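Long-range contacts in restriction endonuclease (Mycobacterium sp., PDB 4F0Q), which cleaves DNA as a tetrameric, cytosine-methylation-dependent restriction endonuclease, probably reading the modified base with its N-terminal domain and cutting with a magnesium-binding PD-(D/E)XK-type domain: residues 182-187 / 206-211; 155-160 / 176-181; 321-326 / 451-456. One frame throughout, in Å; residues are numbered along the deposited sequence.

Contact 1: residues 182-187 / 206-211; sequences AIIERL and LDLAVV
Leu-187 and Leu-206 lie side by side on one face of an antiparallel strand pair, and Ile-184 joins them on the same face. CD2 of Leu-206 sits between the two: it is 3.8 Å from CD1 of Leu-187 and 3.9 Å from CD1 of Ile-184. Leu-208 extends this apolar row, with its CD2 against CA and CG1 of Ile-184. This is the tightly packed part of the contact.

The backbone is regular at the other end of the pair, where Ile-183 and Ala-209 exchange two hydrogen bonds. Ala-209 N to Ile-183 O is 2.8 Å and nearly straight. The register then slips by one residue. Glu-185 and Arg-186 both face Asp-207, which makes a classic beta bulge. The carbonyl O of Asp-207 takes a sound bond from Arg-186 N at 3.0 Å and a weak one from Glu-185 N.

The polar side is looser, with Glu-185 and Arg-186 partly exposed, though the second subunit packs against it. CG of Arg-186 is anti to its N (chi1 -166°), and the chain bends at chi3, bringing NE to 2.7 Å from Asp-207 OD2. NH2 meets the same oxygen at 2.8 Å. Both N-H bonds are strongly bent and weak, but the salt bridge is close, with the guanidinium and carboxylate planes 29° apart. Asp-207 OD1 is taken by Arg-113 and His-111. Glu-185 turns its carboxylate to Arg-260 and to Arg-313 of the second subunit.

The two strands form a beta hairpin within the probable DNA-reading domain. Helix 130-142 covers Ile-184 and Leu-187. Helix 243-251 packs on Ile-183 and Val-211. Strand 111-115 pairs with the outer side of 200-210.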
loop_
_atom_site.group_PDB
_atom_site.type_symbol
_atom_site.label_atom_id
_atom_site.label_comp_id
_atom_site.label_asym_id
_atom_site.label_seq_id
_atom_site.Cartn_x
_atom_site.Cartn_y
_atom_site.Cartn_z
ATOM N N ALA A 182 -2.978 16.780 24.457
ATOM C CA ALA A 182 -3.066 16.624 23.009
ATOM C C ALA A 182 -2.602 17.850 22.227
ATOM O O ALA A 182 -2.702 18.984 22.698
ATOM C CB ALA A 182 -4.487 16.246 22.607
ATOM N N ILE A 183 -2.090 17.601 21.026
ATOM C CA ILE A 183 -1.746 18.659 20.086
ATOM C C ILE A 183 -2.780 18.664 18.968
ATOM O O ILE A 183 -3.165 17.607 18.472
ATOM C CB ILE A 183 -0.361 18.421 19.454
ATOM C CG1 ILE A 183 0.693 18.193 20.536
ATOM C CG2 ILE A 183 0.031 19.586 18.558
ATOM C CD1 ILE A 183 2.079 17.953 19.988
ATOM N N ILE A 184 -3.234 19.848 18.575
ATOM C CA ILE A 184 -4.130 19.956 17.433
ATOM C C ILE A 184 -3.360 19.636 16.157
ATOM O O ILE A 184 -2.656 20.488 15.612
ATOM C CB ILE A 184 -4.762 21.358 17.325
ATOM C CG1 ILE A 184 -5.558 21.678 18.590
ATOM C CG2 ILE A 184 -5.661 21.447 16.100
ATOM C CD1 ILE A 184 -6.271 23.009 18.540
ATOM N N GLU A 185 -3.486 18.397 15.695
ATOM C CA GLU A 185 -2.790 17.964 14.491
ATOM C C GLU A 185 -3.495 18.481 13.245
ATOM O O GLU A 185 -2.849 18.870 12.270
ATOM C CB GLU A 185 -2.678 16.441 14.440
ATOM C CG GLU A 185 -1.892 15.927 13.245
ATOM C CD GLU A 185 -1.825 14.416 13.196
ATOM O OE1 GLU A 185 -2.691 13.759 13.812
ATOM O OE2 GLU A 185 -0.901 13.884 12.546
ATOM N N ARG A 186 -4.823 18.488 13.276
ATOM C CA ARG A 186 -5.584 19.017 12.150
ATOM C C ARG A 186 -6.887 19.672 12.606
ATOM O O ARG A 186 -7.480 19.264 13.600
ATOM C CB ARG A 186 -5.859 17.917 11.120
ATOM C CG ARG A 186 -6.338 18.432 9.770
ATOM C CD ARG A 186 -6.292 17.349 8.703
ATOM N NE ARG A 186 -7.202 16.245 8.994
ATOM C CZ ARG A 186 -7.449 15.243 8.156
ATOM N NH1 ARG A 186 -6.858 15.206 6.970
ATOM N NH2 ARG A 186 -8.292 14.278 8.503
ATOM N N LEU A 187 -7.312 20.703 11.885
ATOM C CA LEU A 187 -8.581 21.365 12.160
ATOM C C LEU A 187 -9.271 21.679 10.840
ATOM O O LEU A 187 -8.770 22.472 10.044
ATOM C CB LEU A 187 -8.362 22.646 12.972
ATOM C CG LEU A 187 -9.592 23.323 13.592
ATOM C CD1 LEU A 187 -9.209 24.043 14.874
ATOM C CD2 LEU A 187 -10.252 24.297 12.623
ATOM N N LEU A 206 -11.655 18.158 14.581
ATOM C CA LEU A 206 -10.243 18.238 14.936
ATOM C C LEU A 206 -9.582 16.873 15.118
ATOM O O LEU A 206 -10.082 16.016 15.850
ATOM C CB LEU A 206 -10.052 19.075 16.208
ATOM C CG LEU A 206 -10.167 20.603 16.127
ATOM C CD1 LEU A 206 -11.608 21.063 15.962
ATOM C CD2 LEU A 206 -9.538 21.247 17.355
ATOM N N ASP A 207 -8.457 16.685 14.434
ATOM C CA ASP A 207 -7.577 15.551 14.672
ATOM C C ASP A 207 -6.570 15.930 15.745
ATOM O O ASP A 207 -5.718 16.801 15.532
ATOM C CB ASP A 207 -6.837 15.154 13.395
ATOM C CG ASP A 207 -7.733 14.465 12.389
ATOM O OD1 ASP A 207 -8.663 13.746 12.812
ATOM O OD2 ASP A 207 -7.502 14.636 11.175
ATOM N N LEU A 208 -6.678 15.277 16.899
ATOM C CA LEU A 208 -5.809 15.555 18.034
ATOM C C LEU A 208 -4.816 14.423 18.257
ATOM O O LEU A 208 -5.163 13.244 18.157
ATOM C CB LEU A 208 -6.637 15.772 19.304
ATOM C CG LEU A 208 -7.689 16.881 19.272
ATOM C CD1 LEU A 208 -8.434 16.941 20.595
ATOM C CD2 LEU A 208 -7.051 18.222 18.952
ATOM N N ALA A 209 -3.579 14.793 18.567
ATOM C CA ALA A 209 -2.525 13.823 18.827
ATOM C C ALA A 209 -2.141 13.825 20.302
ATOM O O ALA A 209 -1.485 14.752 20.778
ATOM C CB ALA A 209 -1.311 14.119 17.962
ATOM N N VAL A 210 -2.559 12.790 21.021
ATOM C CA VAL A 210 -2.202 12.644 22.426
ATOM C C VAL A 210 -0.723 12.294 22.548
ATOM O O VAL A 210 -0.279 11.266 22.043
ATOM C CB VAL A 210 -3.046 11.559 23.116
ATOM C CG1 VAL A 210 -2.626 11.401 24.568
ATOM C CG2 VAL A 210 -4.524 11.900 23.021
ATOM N N VAL A 211 0.034 13.156 23.219
ATOM C CA VAL A 211 1.482 12.995 23.308
ATOM C C VAL A 211 1.907 11.890 24.272
ATOM O O VAL A 211 1.291 11.688 25.320
ATOM C CB VAL A 211 2.180 14.316 23.708
ATOM C CG1 VAL A 211 2.029 15.349 22.607
ATOM C CG2 VAL A 211 1.621 14.843 25.020
#

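Contact 2: residues 155-160 / 176-181; sequences PLFLFR and VEFCGA
The carbonyl O of Gly-180 receives the N-H of Leu-158 at 2.9 Å, in a bond that is almost straight (172°) and runs nearly along the C=O axis. CA of Phe-157 also approaches this oxygen, in a CA-H...O contact. Leu-158 O is bonded in turn by Cys-179 N.

Gly-180 has a positive phi, a backbone shape at which a CB would press on the preceding carbonyl O. Its N lies over the centre of one face of the Phe-178 ring.

These strands are antiparallel neighbours in the large mixed sheet of the N-terminal part, whose family is related to PUA domains. A beta bulge shifts their register by one between Phe-157 and Phe-159. Phe-157, Phe-159 and Phe-178 gather there as an aromatic cluster. Phe-178 stands between the other two and offers them its rim: CD1 is 3.5 Å from CE1 of Phe-159, and CE1 is 3.5 Å from CD2 of Phe-157. Its plane is inclined at 54° to that of Phe-159 and at 46° to that of Phe-157. CG of Phe-178 is anti to the backbone N, which carries the ring between its neighbours. CB of Ala-181 lies over one face of the Phe-157 ring, near CE1, and Phe-221 meets the same ring.

Arg-160 and Glu-177 exchange two backbone bonds, and their side chains run alongside each other. NH2 of Arg-160 reaches Glu-177 OE2 at 3.2 Å in a salt bridge. OE2 lies in the guanidinium plane, while NH2 approaches it from above the carboxylate plane. CG of Arg-160 passes 3.6 Å from SG of Cys-179.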
loop_
_atom_site.group_PDB
_atom_site.type_symbol
_atom_site.label_atom_id
_atom_site.label_comp_id
_atom_site.label_asym_id
_atom_site.label_seq_id
_atom_site.Cartn_x
_atom_site.Cartn_y
_atom_site.Cartn_z
ATOM N N PRO A 155 -1.740 23.488 25.910
ATOM C CA PRO A 155 -1.945 22.037 25.834
ATOM C C PRO A 155 -3.417 21.664 25.960
ATOM O O PRO A 155 -4.136 22.267 26.755
ATOM C CB PRO A 155 -1.168 21.512 27.044
ATOM C CG PRO A 155 -0.146 22.556 27.321
ATOM C CD PRO A 155 -0.805 23.858 26.985
ATOM N N LEU A 156 -3.856 20.683 25.180
ATOM C CA LEU A 156 -5.235 20.211 25.260
ATOM C C LEU A 156 -5.354 18.987 26.161
ATOM O O LEU A 156 -5.164 17.853 25.719
ATOM C CB LEU A 156 -5.797 19.909 23.867
ATOM C CG LEU A 156 -6.565 21.037 23.171
ATOM C CD1 LEU A 156 -5.667 22.234 22.887
ATOM C CD2 LEU A 156 -7.213 20.534 21.891
ATOM N N PHE A 157 -5.668 19.231 27.430
ATOM C CA PHE A 157 -5.867 18.160 28.398
ATOM C C PHE A 157 -7.240 17.532 28.214
ATOM O O PHE A 157 -8.263 18.163 28.480
ATOM C CB PHE A 157 -5.712 18.690 29.824
ATOM C CG PHE A 157 -4.287 18.778 30.286
ATOM C CD1 PHE A 157 -3.370 19.559 29.603
ATOM C CD2 PHE A 157 -3.866 18.085 31.408
ATOM C CE1 PHE A 157 -2.057 19.639 30.027
ATOM C CE2 PHE A 157 -2.556 18.165 31.839
ATOM C CZ PHE A 157 -1.650 18.943 31.148
ATOM N N LEU A 158 -7.253 16.286 27.757
ATOM C CA LEU A 158 -8.502 15.602 27.453
ATOM C C LEU A 158 -9.081 14.888 28.669
ATOM O O LEU A 158 -8.359 14.256 29.435
ATOM C CB LEU A 158 -8.300 14.611 26.305
ATOM C CG LEU A 158 -7.729 15.213 25.020
ATOM C CD1 LEU A 158 -7.531 14.145 23.958
ATOM C CD2 LEU A 158 -8.627 16.327 24.505
ATOM N N PHE A 159 -10.393 15.007 28.836
ATOM C CA PHE A 159 -11.110 14.290 29.881
ATOM C C PHE A 159 -12.401 13.723 29.309
ATOM O O PHE A 159 -12.976 14.295 28.384
ATOM C CB PHE A 159 -11.428 15.218 31.057
ATOM C CG PHE A 159 -10.212 15.744 31.764
ATOM C CD1 PHE A 159 -9.630 15.026 32.796
ATOM C CD2 PHE A 159 -9.655 16.959 31.402
ATOM C CE1 PHE A 159 -8.514 15.508 33.449
ATOM C CE2 PHE A 159 -8.538 17.445 32.052
ATOM C CZ PHE A 159 -7.966 16.718 33.077
ATOM N N ARG A 160 -12.859 12.598 29.851
ATOM C CA ARG A 160 -14.151 12.058 29.430
ATOM C C ARG A 160 -14.976 11.506 30.592
ATOM O O ARG A 160 -14.473 10.751 31.419
ATOM C CB ARG A 160 -13.986 11.006 28.327
ATOM C CG ARG A 160 -13.127 9.810 28.703
ATOM C CD ARG A 160 -12.993 8.851 27.533
ATOM N NE ARG A 160 -12.019 7.794 27.790
ATOM C CZ ARG A 160 -11.695 6.850 26.912
ATOM N NH1 ARG A 160 -12.268 6.830 25.717
ATOM N NH2 ARG A 160 -10.799 5.925 27.227
ATOM N N VAL A 176 -14.637 11.894 36.009
ATOM C CA VAL A 176 -14.018 12.077 34.703
ATOM C C VAL A 176 -12.696 11.321 34.603
ATOM O O VAL A 176 -11.962 11.196 35.581
ATOM C CB VAL A 176 -13.784 13.569 34.378
ATOM C CG1 VAL A 176 -15.106 14.263 34.084
ATOM C CG2 VAL A 176 -13.044 14.258 35.518
ATOM N N GLU A 177 -12.406 10.817 33.410
ATOM C CA GLU A 177 -11.184 10.070 33.157
ATOM C C GLU A 177 -10.196 10.923 32.370
ATOM O O GLU A 177 -10.572 11.587 31.402
ATOM C CB GLU A 177 -11.497 8.790 32.381
ATOM C CG GLU A 177 -10.270 8.043 31.891
ATOM C CD GLU A 177 -10.612 6.922 30.930
ATOM O OE1 GLU A 177 -11.770 6.454 30.947
ATOM O OE2 GLU A 177 -9.725 6.511 30.154
ATOM N N PHE A 178 -8.936 10.899 32.797
ATOM C CA PHE A 178 -7.872 11.635 32.124
ATOM C C PHE A 178 -7.395 10.885 30.883
ATOM O O PHE A 178 -7.115 9.688 30.936
ATOM C CB PHE A 178 -6.708 11.879 33.087
ATOM C CG PHE A 178 -5.568 12.651 32.483
ATOM C CD1 PHE A 178 -5.730 13.972 32.104
ATOM C CD2 PHE A 178 -4.328 12.058 32.314
ATOM C CE1 PHE A 178 -4.682 14.685 31.553
ATOM C CE2 PHE A 178 -3.274 12.766 31.766
ATOM C CZ PHE A 178 -3.452 14.082 31.387
ATOM N N CYS A 179 -7.305 11.599 29.765
ATOM C CA CYS A 179 -6.980 10.984 28.483
ATOM C C CYS A 179 -5.705 11.549 27.864
ATOM O O CYS A 179 -5.408 11.294 26.697
ATOM C CB CYS A 179 -8.150 11.142 27.507
ATOM S SG CYS A 179 -9.677 10.331 28.036
ATOM N N GLY A 180 -4.955 12.318 28.646
ATOM C CA GLY A 180 -3.672 12.831 28.201
ATOM C C GLY A 180 -3.698 14.256 27.683
ATOM O O GLY A 180 -4.751 14.895 27.623
ATOM N N ALA A 181 -2.522 14.755 27.318
ATOM C CA ALA A 181 -2.392 16.073 26.708
ATOM C C ALA A 181 -2.297 15.910 25.196
ATOM O O ALA A 181 -1.617 15.010 24.706
ATOM C CB ALA A 181 -1.163 16.788 27.248
#

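Contact 3: residues 321-326 / 451-456; sequences EGWLSR and EEVISL
Trp-323 carries most of the contact from its side, with Val-453 and Leu-456 both packing on its six-membered ring. CG2 of Val-453 meets CZ3 of Trp-323 from off the ring plane, at 3.8 Å. The two side chains meet at a slant. CG of Trp-323 sits between its own N and carbonyl carbon (chi1 63°), and from there the indole extends to the short 3-10 segment. The branch of Val-453 anti to its N, CG2, is the one that meets CZ3 of Trp-323 and CA of Gly-322.

Leu-456, the C-terminal residue, adds its CD1. It lies near the ring plane at the indole edge, 4.1 Å from CZ3 of Trp-323, and 3.7 Å from CA of Gly-322.

Polar backbone atoms also touch apolar groups. Val-453 N is 3.6 Å from CH2 of Trp-323, at the ring edge and near its plane. CD1 of Leu-456 is 3.5 Å from Glu-321 O. No hydrogen bond crosses the contact. Backbone bonds hold the 3-10 turn itself, such as Ile-454 N to Glu-451 O at 2.9 Å.

Gly-322 and Trp-323 both face Ile-336, a classic beta bulge in strand 319-324, outermost in the nuclease sheet within this chain. Val-453 also touches Ile-336 and Arg-338 of strand 335-342 and Val-351 of strand 347-357. The C-terminal segment thus touches three neighbouring strands.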
loop_
_atom_site.group_PDB
_atom_site.type_symbol
_atom_site.label_atom_id
_atom_site.label_comp_id
_atom_site.label_asym_id
_atom_site.label_seq_id
_atom_site.Cartn_x
_atom_site.Cartn_y
_atom_site.Cartn_z
ATOM N N GLU A 321 -12.878 6.084 -7.123
ATOM C CA GLU A 321 -13.904 5.089 -7.412
ATOM C C GLU A 321 -13.595 4.321 -8.694
ATOM O O GLU A 321 -13.404 4.915 -9.754
ATOM C CB GLU A 321 -15.277 5.758 -7.514
ATOM C CG GLU A 321 -16.379 4.855 -8.038
ATOM C CD GLU A 321 -17.716 5.565 -8.132
ATOM O OE1 GLU A 321 -18.535 5.184 -8.993
ATOM O OE2 GLU A 321 -17.949 6.502 -7.339
ATOM N N GLY A 322 -13.546 2.997 -8.588
ATOM C CA GLY A 322 -13.258 2.154 -9.734
ATOM C C GLY A 322 -14.508 1.544 -10.335
ATOM O O GLY A 322 -15.239 2.218 -11.064
ATOM N N TRP A 323 -14.760 0.273 -10.031
ATOM C CA TRP A 323 -15.932 -0.415 -10.576
ATOM C C TRP A 323 -16.293 -1.693 -9.823
ATOM O O TRP A 323 -15.651 -2.051 -8.838
ATOM C CB TRP A 323 -15.723 -0.742 -12.059
ATOM C CG TRP A 323 -14.586 -1.685 -12.310
ATOM C CD1 TRP A 323 -14.627 -3.048 -12.272
ATOM C CD2 TRP A 323 -13.238 -1.334 -12.644
ATOM N NE1 TRP A 323 -13.388 -3.568 -12.559
ATOM C CE2 TRP A 323 -12.518 -2.535 -12.791
ATOM C CE3 TRP A 323 -12.570 -0.120 -12.832
ATOM C CZ2 TRP A 323 -11.164 -2.559 -13.117
ATOM C CZ3 TRP A 323 -11.224 -0.146 -13.155
ATOM C CH2 TRP A 323 -10.537 -1.357 -13.295
ATOM N N LEU A 324 -17.332 -2.373 -10.298
ATOM C CA LEU A 324 -17.733 -3.664 -9.752
ATOM C C LEU A 324 -17.334 -4.779 -10.712
ATOM O O LEU A 324 -17.250 -4.567 -11.921
ATOM C CB LEU A 324 -19.242 -3.704 -9.497
ATOM C CG LEU A 324 -19.743 -3.335 -8.097
ATOM C CD1 LEU A 324 -19.317 -1.929 -7.706
ATOM C CD2 LEU A 324 -21.256 -3.478 -8.020
ATOM N N SER A 325 -17.093 -5.969 -10.168
ATOM C CA SER A 325 -16.633 -7.097 -10.971
ATOM C C SER A 325 -17.717 -7.634 -11.906
ATOM O O SER A 325 -17.481 -7.810 -13.101
ATOM C CB SER A 325 -16.113 -8.218 -10.069
ATOM O OG SER A 325 -15.035 -7.769 -9.267
ATOM N N ARG A 326 -18.899 -7.894 -11.357
ATOM C CA ARG A 326 -20.003 -8.440 -12.142
ATOM C C ARG A 326 -21.358 -8.073 -11.550
ATOM O O ARG A 326 -21.448 -7.623 -10.408
ATOM C CB ARG A 326 -19.884 -9.961 -12.264
ATOM C CG ARG A 326 -19.803 -10.686 -10.931
ATOM C CD ARG A 326 -18.367 -11.022 -10.579
ATOM N NE ARG A 326 -18.160 -11.070 -9.137
ATOM C CZ ARG A 326 -16.984 -11.285 -8.559
ATOM N NH1 ARG A 326 -15.903 -11.477 -9.302
ATOM N NH2 ARG A 326 -16.889 -11.306 -7.237
ATOM N N GLU A 451 -5.629 -3.737 -12.606
ATOM C CA GLU A 451 -4.527 -2.845 -12.957
ATOM C C GLU A 451 -5.010 -1.610 -13.717
ATOM O O GLU A 451 -4.531 -0.495 -13.487
ATOM C CB GLU A 451 -3.485 -3.595 -13.794
ATOM C CG GLU A 451 -2.819 -4.774 -13.086
ATOM C CD GLU A 451 -3.670 -6.034 -13.086
ATOM O OE1 GLU A 451 -4.815 -5.987 -13.582
ATOM O OE2 GLU A 451 -3.191 -7.076 -12.592
ATOM N N GLU A 452 -5.980 -1.814 -14.603
ATOM C CA GLU A 452 -6.529 -0.735 -15.420
ATOM C C GLU A 452 -7.093 0.420 -14.588
ATOM O O GLU A 452 -7.311 1.514 -15.111
ATOM C CB GLU A 452 -7.598 -1.275 -16.377
ATOM C CG GLU A 452 -7.085 -2.332 -17.347
ATOM C CD GLU A 452 -8.168 -2.867 -18.272
ATOM O OE1 GLU A 452 -8.909 -2.054 -18.866
ATOM O OE2 GLU A 452 -8.281 -4.104 -18.404
ATOM N N VAL A 453 -7.311 0.184 -13.295
ATOM C CA VAL A 453 -7.807 1.231 -12.405
ATOM C C VAL A 453 -6.803 2.379 -12.290
ATOM O O VAL A 453 -7.150 3.478 -11.856
ATOM C CB VAL A 453 -8.146 0.687 -10.998
ATOM C CG1 VAL A 453 -6.903 0.649 -10.120
ATOM C CG2 VAL A 453 -9.228 1.532 -10.344
ATOM N N ILE A 454 -5.559 2.123 -12.687
ATOM C CA ILE A 454 -4.540 3.166 -12.698
ATOM C C ILE A 454 -4.878 4.230 -13.745
ATOM O O ILE A 454 -4.555 5.408 -13.579
ATOM C CB ILE A 454 -3.135 2.577 -12.958
ATOM C CG1 ILE A 454 -2.772 1.578 -11.858
ATOM C CG2 ILE A 454 -2.085 3.673 -13.027
ATOM C CD1 ILE A 454 -1.417 0.932 -12.041
ATOM N N SER A 455 -5.559 3.815 -14.808
ATOM C CA SER A 455 -5.904 4.723 -15.900
ATOM C C SER A 455 -7.085 5.638 -15.569
ATOM O O SER A 455 -7.474 6.476 -16.383
ATOM C CB SER A 455 -6.190 3.939 -17.183
ATOM O OG SER A 455 -5.045 3.219 -17.603
ATOM N N LEU A 456 -7.654 5.475 -14.379
ATOM C CA LEU A 456 -8.751 6.330 -13.942
ATOM C C LEU A 456 -8.227 7.633 -13.348
ATOM O O LEU A 456 -9.002 8.525 -13.002
ATOM C CB LEU A 456 -9.632 5.606 -12.921
ATOM C CG LEU A 456 -10.398 4.380 -13.416
ATOM C CD1 LEU A 456 -11.351 3.886 -12.342
ATOM C CD2 LEU A 456 -11.149 4.697 -14.698
#

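Overall arrangement
Along the chain the three contacts follow in series, and none nests in or crosses another. Contact 2 comes first and closes over the 15 residues between its segments, joining strands 156-166 and 175-193. Contact 1 then opens on the same long strand and closes the hairpin with 200-210. These two touch: Ala-182 N is 2.7 Å from Leu-156 O, and Val-211 N is 2.9 Å from Ala-181 O. Together they tie three strands of the N-terminal sheet. Contact 3 spans 124 residues and brings the C terminus back to the nuclease sheet. Its centre is about 35 Å from that of contact 1 and 44 Å from that of contact 2. Contacts 1 and 3 both meet the second subunit.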